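Local coordinates for halocarboxylic acid dehalogenase DehI (Pseudomonas putida, PDB 3BJX), which probably hydrolyses carbon–halogen bonds of alpha-haloacids, as a group I haloacid dehalogenase whose all-helical fold was new among such enzymes, at residues A84-L92 and A301-F309; Y232-V240 and Q281-S290. All blocks are in the same frame, centred on the assembly; numbering follows the deposited sequence.

Contact 1 of 2, residues A84-L92 and A301-F309; sequences ADELRERSL and AEAASKSPF
Ala301 meets Leu92 where the short helix 301-305 begins: its CB lies 4.1 Å from Leu92 CD1. One turn on, Ala304 CB takes the other branch, CD2 of Leu92, and Ser305 CB lies 3.7 Å from Leu92 CD1, so the leucine end is held by one helical turn. Ser305 OG (chi1 75°) turns back to hydrogen-bond Ala301 O in the carbonyl plane, while Ser305 CB faces Leu92. Ser305 O faces Arg88 and Glu89 (3.8 Å from Arg88 CG) and receives a hydrogen bond from a water, which also donates to Asp85 O and accepts from Arg88 NH1, 2.9 Å away. Lys306 leaves helical geometry. Ser307 CA packs 3.5 Å from Arg88 NH1, while Pro308 CD lies above one guanidinium face, toward its rim, and Ala84 O likewise above the opposite one. With CG anti to the backbone N (chi1 -168°) and a bend at chi3, Arg88 brings NH1 to Asp85 OD1 at 3.0 Å, a nearly straight salt bridge (165°) in the guanidinium plane, meeting OD1 on its anti side. NE and NH2 donate to Asn126 O and Tyr127 O. Replacing Arg88 by an alanine is likely to cost Asp85 its salt-bridge mate, and the water and the two carbonyls this donor. No direct hydrogen bond joins the segments: their polar link is the water, while Arg88, charge-paired with Asp85, ties them to two backbone carbonyls of helix 112-143.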
loop_
_atom_site.group_PDB
_atom_site.type_symbol
_atom_site.label_atom_id
_atom_site.label_comp_id
_atom_site.label_asym_id
_atom_site.label_seq_id
_atom_site.Cartn_x
_atom_site.Cartn_y
_atom_site.Cartn_z
ATOM N N ALA A 84 8.999 18.196 -7.836
ATOM C CA ALA A 84 8.840 18.216 -6.373
ATOM C C ALA A 84 8.234 19.527 -5.890
ATOM O O ALA A 84 7.472 19.523 -4.944
ATOM C CB ALA A 84 10.190 17.973 -5.670
ATOM N N ASP A 85 8.591 20.645 -6.536
ATOM C CA ASP A 85 7.985 21.943 -6.273
ATOM C C ASP A 85 6.465 21.913 -6.454
ATOM O O ASP A 85 5.743 22.414 -5.584
ATOM C CB ASP A 85 8.598 23.058 -7.148
ATOM C CG ASP A 85 10.016 23.473 -6.708
ATOM O OD1 ASP A 85 10.476 23.084 -5.620
ATOM O OD2 ASP A 85 10.676 24.212 -7.463
ATOM N N GLU A 86 5.997 21.338 -7.576
ATOM C CA GLU A 86 4.556 21.223 -7.881
ATOM C C GLU A 86 3.818 20.400 -6.823
ATOM O O GLU A 86 2.798 20.866 -6.257
ATOM C CB GLU A 86 4.312 20.608 -9.274
ATOM C CG GLU A 86 2.865 20.146 -9.492
ATOM C CD GLU A 86 2.516 19.759 -10.926
ATOM O OE1 GLU A 86 3.415 19.648 -11.773
ATOM O OE2 GLU A 86 1.302 19.541 -11.204
ATOM N N LEU A 87 4.323 19.181 -6.576
ATOM C CA LEU A 87 3.779 18.282 -5.542
ATOM C C LEU A 87 3.719 18.958 -4.189
ATOM O O LEU A 87 2.716 18.853 -3.508
ATOM C CB LEU A 87 4.563 16.967 -5.431
ATOM C CG LEU A 87 4.555 16.017 -6.635
ATOM C CD1 LEU A 87 5.675 15.010 -6.531
ATOM C CD2 LEU A 87 3.187 15.309 -6.826
ATOM N N ARG A 88 4.783 19.661 -3.801
ATOM C CA ARG A 88 4.767 20.460 -2.560
ATOM C C ARG A 88 3.635 21.473 -2.493
ATOM O O ARG A 88 2.974 21.613 -1.465
ATOM C CB ARG A 88 6.099 21.186 -2.347
ATOM C CG ARG A 88 6.223 21.783 -0.938
ATOM C CD ARG A 88 7.595 22.365 -0.690
ATOM N NE ARG A 88 8.675 21.465 -1.065
ATOM C CZ ARG A 88 9.438 21.620 -2.147
ATOM N NH1 ARG A 88 9.231 22.651 -2.968
ATOM N NH2 ARG A 88 10.400 20.733 -2.421
ATOM N N GLU A 89 3.432 22.191 -3.584
ATOM C CA GLU A 89 2.366 23.180 -3.691
ATOM C C GLU A 89 0.950 22.558 -3.631
ATOM O O GLU A 89 0.068 23.073 -2.951
ATOM C CB GLU A 89 2.534 23.907 -5.012
ATOM C CG GLU A 89 2.402 25.360 -4.939
ATOM C CD GLU A 89 1.950 25.934 -6.256
ATOM O OE1 GLU A 89 2.194 25.291 -7.308
ATOM O OE2 GLU A 89 1.327 27.021 -6.223
ATOM N N ARG A 90 0.738 21.477 -4.375
ATOM C CA ARG A 90 -0.515 20.718 -4.350
ATOM C C ARG A 90 -0.910 20.106 -2.996
ATOM O O ARG A 90 -2.106 19.833 -2.778
ATOM C CB ARG A 90 -0.460 19.589 -5.364
ATOM C CG ARG A 90 -0.513 20.023 -6.802
ATOM C CD ARG A 90 -0.485 18.759 -7.604
ATOM N NE ARG A 90 -0.589 18.974 -9.032
ATOM C CZ ARG A 90 -1.727 18.979 -9.705
ATOM N NH1 ARG A 90 -2.890 18.832 -9.067
ATOM N NH2 ARG A 90 -1.691 19.139 -11.019
ATOM N N SER A 91 0.071 19.894 -2.107
ATOM C CA SER A 91 -0.160 19.301 -0.768
ATOM C C SER A 91 -1.109 20.076 0.142
ATOM O O SER A 91 -1.608 19.534 1.144
ATOM C CB SER A 91 1.148 19.121 -0.032
ATOM O OG SER A 91 2.050 18.384 -0.820
ATOM N N LEU A 92 -1.357 21.341 -0.170
ATOM C CA LEU A 92 -2.186 22.135 0.726
ATOM C C LEU A 92 -3.643 21.659 0.749
ATOM O O LEU A 92 -4.244 21.406 -0.288
ATOM C CB LEU A 92 -2.107 23.628 0.392
ATOM C CG LEU A 92 -0.838 24.456 0.605
ATOM C CD1 LEU A 92 -1.122 25.803 -0.030
ATOM C CD2 LEU A 92 -0.447 24.643 2.055
ATOM N N ALA A 301 -0.050 29.699 4.292
ATOM C CA ALA A 301 -0.096 28.885 3.084
ATOM C C ALA A 301 1.056 29.112 2.139
ATOM O O ALA A 301 1.422 28.210 1.391
ATOM C CB ALA A 301 -1.411 29.097 2.358
ATOM N N GLU A 302 1.602 30.322 2.128
ATOM C CA GLU A 302 2.674 30.633 1.193
ATOM C C GLU A 302 3.993 30.107 1.713
ATOM O O GLU A 302 4.776 29.519 0.962
ATOM C CB GLU A 302 2.766 32.127 0.914
ATOM C CG GLU A 302 3.736 32.407 -0.203
ATOM C CD GLU A 302 3.953 33.875 -0.462
ATOM O OE1 GLU A 302 3.304 34.409 -1.395
ATOM O OE2 GLU A 302 4.779 34.484 0.256
ATOM N N ALA A 303 4.230 30.319 3.006
ATOM C CA ALA A 303 5.403 29.789 3.685
ATOM C C ALA A 303 5.404 28.266 3.638
ATOM O O ALA A 303 6.459 27.655 3.522
ATOM C CB ALA A 303 5.443 30.272 5.131
ATOM N N ALA A 304 4.215 27.668 3.725
ATOM C CA ALA A 304 4.066 26.210 3.746
ATOM C C ALA A 304 4.376 25.570 2.397
ATOM O O ALA A 304 5.046 24.543 2.341
ATOM C CB ALA A 304 2.665 25.806 4.220
ATOM N N SER A 305 3.923 26.210 1.325
ATOM C CA SER A 305 3.894 25.610 -0.007
ATOM C C SER A 305 5.030 25.995 -0.974
ATOM O O SER A 305 5.236 25.322 -2.003
ATOM C CB SER A 305 2.571 25.959 -0.658
ATOM O OG SER A 305 2.590 27.304 -1.056
ATOM N N LYS A 306 5.700 27.109 -0.688
ATOM C CA LYS A 306 6.855 27.529 -1.464
ATOM C C LYS A 306 8.094 26.720 -1.015
ATOM O O LYS A 306 8.127 26.200 0.099
ATOM C CB LYS A 306 7.045 29.054 -1.402
ATOM C CG LYS A 306 6.156 29.806 -2.450
ATOM C CD LYS A 306 6.800 31.150 -2.963
ATOM C CE LYS A 306 6.197 31.660 -4.318
ATOM N NZ LYS A 306 6.749 32.992 -4.766
ATOM N N SER A 307 9.075 26.577 -1.904
ATOM C CA SER A 307 10.262 25.765 -1.624
ATOM C C SER A 307 11.030 26.435 -0.516
ATOM O O SER A 307 11.474 27.586 -0.681
ATOM C CB SER A 307 11.137 25.652 -2.861
ATOM O OG SER A 307 12.341 24.954 -2.577
ATOM N N PRO A 308 11.191 25.740 0.632
ATOM C CA PRO A 308 11.868 26.389 1.761
ATOM C C PRO A 308 13.324 26.708 1.450
ATOM O O PRO A 308 13.907 27.583 2.083
ATOM C CB PRO A 308 11.789 25.336 2.882
ATOM C CG PRO A 308 10.898 24.276 2.404
ATOM C CD PRO A 308 10.782 24.356 0.945
ATOM N N PHE A 309 13.893 25.984 0.489
ATOM C CA PHE A 309 15.298 26.097 0.103
ATOM C C PHE A 309 15.440 26.199 -1.431
ATOM O O PHE A 309 15.873 25.233 -2.096
ATOM C CB PHE A 309 16.098 24.904 0.649
ATOM C CG PHE A 309 15.983 24.723 2.147
ATOM C CD1 PHE A 309 16.712 25.527 3.026
ATOM C CD2 PHE A 309 15.146 23.760 2.683
ATOM C CE1 PHE A 309 16.607 25.358 4.418
ATOM C CE2 PHE A 309 15.025 23.600 4.073
ATOM C CZ PHE A 309 15.769 24.396 4.933
HETATM O O HOH W 1 6.984 24.259 -3.779
#

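Contact 2 of 2, residues Y232-V240 and Q281-S290; sequences YDAKSRELV and QRFIADITIS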
loop_
_atom_site.group_PDB
_atom_site.type_symbol
_atom_site.label_atom_id
_atom_site.label_comp_id
_atom_site.label_asym_id
_atom_site.label_seq_id
_atom_site.Cartn_x
_atom_site.Cartn_y
_atom_site.Cartn_z
ATOM N N TYR A 232 -8.613 14.639 2.990
ATOM C CA TYR A 232 -7.212 14.220 3.182
ATOM C C TYR A 232 -6.842 13.010 2.303
ATOM O O TYR A 232 -5.780 12.986 1.661
ATOM C CB TYR A 232 -6.962 13.921 4.660
ATOM C CG TYR A 232 -5.544 13.519 5.008
ATOM C CD1 TYR A 232 -4.640 14.453 5.516
ATOM C CD2 TYR A 232 -5.114 12.187 4.857
ATOM C CE1 TYR A 232 -3.372 14.086 5.843
ATOM C CE2 TYR A 232 -3.857 11.815 5.179
ATOM C CZ TYR A 232 -2.973 12.764 5.658
ATOM O OH TYR A 232 -1.680 12.389 5.974
ATOM N N ASP A 233 -7.719 12.014 2.284
ATOM C CA ASP A 233 -7.518 10.835 1.460
ATOM C C ASP A 233 -7.497 11.238 -0.012
ATOM O O ASP A 233 -6.633 10.792 -0.769
ATOM C CB ASP A 233 -8.609 9.783 1.732
ATOM C CG ASP A 233 -8.391 8.997 3.036
ATOM O OD1 ASP A 233 -7.326 9.119 3.686
ATOM O OD2 ASP A 233 -9.314 8.252 3.429
ATOM N N ALA A 234 -8.428 12.113 -0.400
ATOM C CA ALA A 234 -8.503 12.612 -1.775
ATOM C C ALA A 234 -7.241 13.349 -2.220
ATOM O O ALA A 234 -6.801 13.216 -3.365
ATOM C CB ALA A 234 -9.734 13.494 -1.955
ATOM N N LYS A 235 -6.671 14.131 -1.318
ATOM C CA LYS A 235 -5.448 14.867 -1.581
ATOM C C LYS A 235 -4.236 13.937 -1.728
ATOM O O LYS A 235 -3.394 14.175 -2.591
ATOM C CB LYS A 235 -5.200 15.894 -0.460
ATOM C CG LYS A 235 -3.943 16.731 -0.623
ATOM C CD LYS A 235 -3.969 17.509 -1.894
ATOM C CE LYS A 235 -4.936 18.699 -1.855
ATOM N NZ LYS A 235 -4.944 19.401 -3.192
ATOM N N SER A 236 -4.155 12.907 -0.875
ATOM C CA SER A 236 -3.154 11.854 -0.994
ATOM C C SER A 236 -3.229 11.094 -2.339
ATOM O O SER A 236 -2.213 10.939 -3.022
ATOM C CB SER A 236 -3.250 10.899 0.204
ATOM O OG SER A 236 -2.228 9.918 0.140
ATOM N N ARG A 237 -4.430 10.653 -2.727
ATOM C CA ARG A 237 -4.649 10.051 -4.047
ATOM C C ARG A 237 -4.137 10.971 -5.186
ATOM O O ARG A 237 -3.467 10.512 -6.110
ATOM C CB ARG A 237 -6.117 9.636 -4.225
ATOM C CG ARG A 237 -6.376 8.099 -3.969
ATOM C CD ARG A 237 -7.724 7.723 -3.278
ATOM N NE ARG A 237 -8.843 8.618 -3.591
ATOM C CZ ARG A 237 -9.809 8.953 -2.726
ATOM N NH1 ARG A 237 -9.826 8.497 -1.471
ATOM N NH2 ARG A 237 -10.763 9.779 -3.111
ATOM N N GLU A 238 -4.394 12.270 -5.073
ATOM C CA GLU A 238 -3.927 13.255 -6.063
ATOM C C GLU A 238 -2.399 13.370 -6.174
ATOM O O GLU A 238 -1.863 13.478 -7.269
ATOM C CB GLU A 238 -4.546 14.631 -5.776
ATOM C CG GLU A 238 -3.811 15.798 -6.419
ATOM C CD GLU A 238 -4.379 17.118 -5.986
ATOM O OE1 GLU A 238 -5.510 17.096 -5.470
ATOM O OE2 GLU A 238 -3.711 18.158 -6.158
ATOM N N LEU A 239 -1.714 13.352 -5.035
ATOM C CA LEU A 239 -0.263 13.338 -4.998
ATOM C C LEU A 239 0.314 12.064 -5.556
ATOM O O LEU A 239 1.231 12.124 -6.374
ATOM C CB LEU A 239 0.232 13.525 -3.565
ATOM C CG LEU A 239 0.806 14.884 -3.200
ATOM C CD1 LEU A 239 -0.094 15.984 -3.679
ATOM C CD2 LEU A 239 1.022 14.947 -1.677
ATOM N N VAL A 240 -0.210 10.916 -5.112
ATOM C CA VAL A 240 0.209 9.601 -5.629
ATOM C C VAL A 240 0.134 9.552 -7.165
ATOM O O VAL A 240 1.105 9.188 -7.831
ATOM C CB VAL A 240 -0.621 8.399 -4.999
ATOM C CG1 VAL A 240 -0.247 7.102 -5.637
ATOM C CG2 VAL A 240 -0.430 8.301 -3.510
ATOM N N GLN A 281 4.723 4.865 -1.539
ATOM C CA GLN A 281 4.037 5.904 -2.345
ATOM C C GLN A 281 2.971 6.630 -1.518
ATOM O O GLN A 281 2.939 7.858 -1.477
ATOM C CB GLN A 281 3.397 5.314 -3.602
ATOM C CG GLN A 281 4.351 4.631 -4.558
ATOM C CD GLN A 281 3.664 4.133 -5.798
ATOM O OE1 GLN A 281 3.347 2.943 -5.930
ATOM N NE2 GLN A 281 3.433 5.025 -6.723
ATOM N N ARG A 282 2.122 5.856 -0.839
ATOM C CA ARG A 282 0.999 6.401 -0.070
ATOM C C ARG A 282 1.463 7.006 1.246
ATOM O O ARG A 282 0.898 8.001 1.704
ATOM C CB ARG A 282 -0.055 5.318 0.207
ATOM C CG ARG A 282 -0.950 4.974 -0.945
ATOM C CD ARG A 282 -0.290 4.052 -1.954
ATOM N NE ARG A 282 -1.189 3.783 -3.068
ATOM C CZ ARG A 282 -0.819 3.246 -4.221
ATOM N NH1 ARG A 282 0.440 2.851 -4.405
ATOM N NH2 ARG A 282 -1.725 3.063 -5.178
ATOM N N PHE A 283 2.491 6.405 1.839
ATOM C CA PHE A 283 3.020 6.835 3.127
ATOM C C PHE A 283 3.615 8.223 3.007
ATOM O O PHE A 283 3.254 9.131 3.788
ATOM C CB PHE A 283 4.035 5.813 3.665
ATOM C CG PHE A 283 4.657 6.190 5.002
ATOM C CD1 PHE A 283 4.206 5.610 6.178
ATOM C CD2 PHE A 283 5.697 7.110 5.075
ATOM C CE1 PHE A 283 4.762 5.936 7.404
ATOM C CE2 PHE A 283 6.272 7.450 6.302
ATOM C CZ PHE A 283 5.795 6.862 7.465
ATOM N N ILE A 284 4.510 8.384 2.020
ATOM C CA ILE A 284 5.163 9.666 1.729
ATOM C C ILE A 284 4.140 10.720 1.334
ATOM O O ILE A 284 4.174 11.837 1.862
ATOM C CB ILE A 284 6.188 9.593 0.583
ATOM C CG1 ILE A 284 7.132 8.394 0.721
ATOM C CG2 ILE A 284 6.953 10.945 0.477
ATOM C CD1 ILE A 284 8.229 8.560 1.683
ATOM N N ALA A 285 3.257 10.397 0.388
ATOM C CA ALA A 285 2.122 11.300 0.079
ATOM C C ALA A 285 1.424 11.757 1.368
ATOM O O ALA A 285 1.275 12.963 1.587
ATOM C CB ALA A 285 1.129 10.675 -0.888
ATOM N N ASP A 286 1.025 10.817 2.230
ATOM C CA ASP A 286 0.305 11.171 3.464
ATOM C C ASP A 286 1.139 12.109 4.311
ATOM O O ASP A 286 0.612 13.106 4.833
ATOM C CB ASP A 286 -0.004 9.944 4.330
ATOM C CG ASP A 286 -0.961 8.964 3.673
ATOM O OD1 ASP A 286 -1.661 9.302 2.702
ATOM O OD2 ASP A 286 -1.012 7.824 4.156
ATOM N N ILE A 287 2.422 11.758 4.485
ATOM C CA ILE A 287 3.314 12.528 5.344
ATOM C C ILE A 287 3.607 13.878 4.725
ATOM O O ILE A 287 3.636 14.883 5.443
ATOM C CB ILE A 287 4.643 11.783 5.728
ATOM C CG1 ILE A 287 4.371 10.460 6.472
ATOM C CG2 ILE A 287 5.517 12.671 6.601
ATOM C CD1 ILE A 287 3.616 10.593 7.799
ATOM N N THR A 288 3.814 13.912 3.406
ATOM C CA THR A 288 3.970 15.177 2.696
ATOM C C THR A 288 2.823 16.144 3.061
ATOM O O THR A 288 3.059 17.321 3.376
ATOM C CB THR A 288 4.097 15.017 1.127
ATOM O OG1 THR A 288 5.313 14.337 0.782
ATOM C CG2 THR A 288 4.151 16.397 0.462
ATOM N N ILE A 289 1.589 15.648 3.031
ATOM C CA ILE A 289 0.424 16.459 3.400
ATOM C C ILE A 289 0.371 16.873 4.872
ATOM O O ILE A 289 0.047 18.024 5.174
ATOM C CB ILE A 289 -0.916 15.730 3.033
ATOM C CG1 ILE A 289 -1.018 15.516 1.520
ATOM C CG2 ILE A 289 -2.119 16.506 3.535
ATOM C CD1 ILE A 289 -1.983 14.397 1.162
ATOM N N SER A 290 0.627 15.929 5.788
ATOM C CA SER A 290 0.429 16.163 7.219
ATOM C C SER A 290 1.342 17.279 7.743
ATOM O O SER A 290 0.930 18.113 8.576
ATOM C CB SER A 290 0.712 14.878 8.015
ATOM O OG SER A 290 -0.284 13.886 7.830
HETATM O O HOH W 2 2.965 8.048 -6.468
#
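Tyr232 extends across segment 281-290, CG anti to its backbone N (chi1 -178°), bringing OH 2.8 Å from Ser290 OG, near the ring plane. Either hydroxyl may donate in this hydrogen bond; a weak, unsettled one runs from OH to Asp286 O, and Ser290 OG also bonds His196. The helix axes approach to 8.8 Å at 121°, and the packing is knobs-into-holes from both sides. Ser236 enters among Arg282, Ala285, Asp286 and Ile289; Ile289 enters among Tyr232, Lys235, Ser236 and Leu239. The two isoleucine branches divide the work: CG2, anti to the backbone N, lies 3.6 Å from Tyr232 CE1, whereas the CG1 arm (chi1 -63°) carries CD1 to 3.5 Å from Lys235 CG. Lys235, bent at chi2 and chi3, then leads its amine away to Glu238 and Arg90 O. Val240 sends CG2 to Ala285 CB, and CG1 sits over the centre of the Arg282 guanidinium face, 4.1 Å from CZ. Ser236 OG donates to Asp286 OD1 at 2.7 Å, nearly along the C-O axis, while OD2 takes Arg228 and His198. The buried carboxylate thus has partners on both oxygens, which probably offsets the cost of its burial between the helices.

Overall arrangement
From the N terminus, the chain enters contact 1 at 84-92, on helix 78-90 and the turn that follows, and returns to it only at 301-309, near the C terminus, closing a loop of 208 residues. Helix 112-143, within that loop, touches both contacts. Contact 2 lies wholly within the loop of contact 1: 232-240 on helix 230-248 meets 281-290 on helix 267-299 across 40 intervening residues. The two nest without crossing. Helix 301-305 follows helix 267-299 directly. The contacts touch, their centres about 14 Å apart: Arg90 NH1 forms a salt bridge with Glu238 OE2 (3.1 Å), and Ser91 packs on Thr288. Contact 1 lies at the surface, contact 2 is buried.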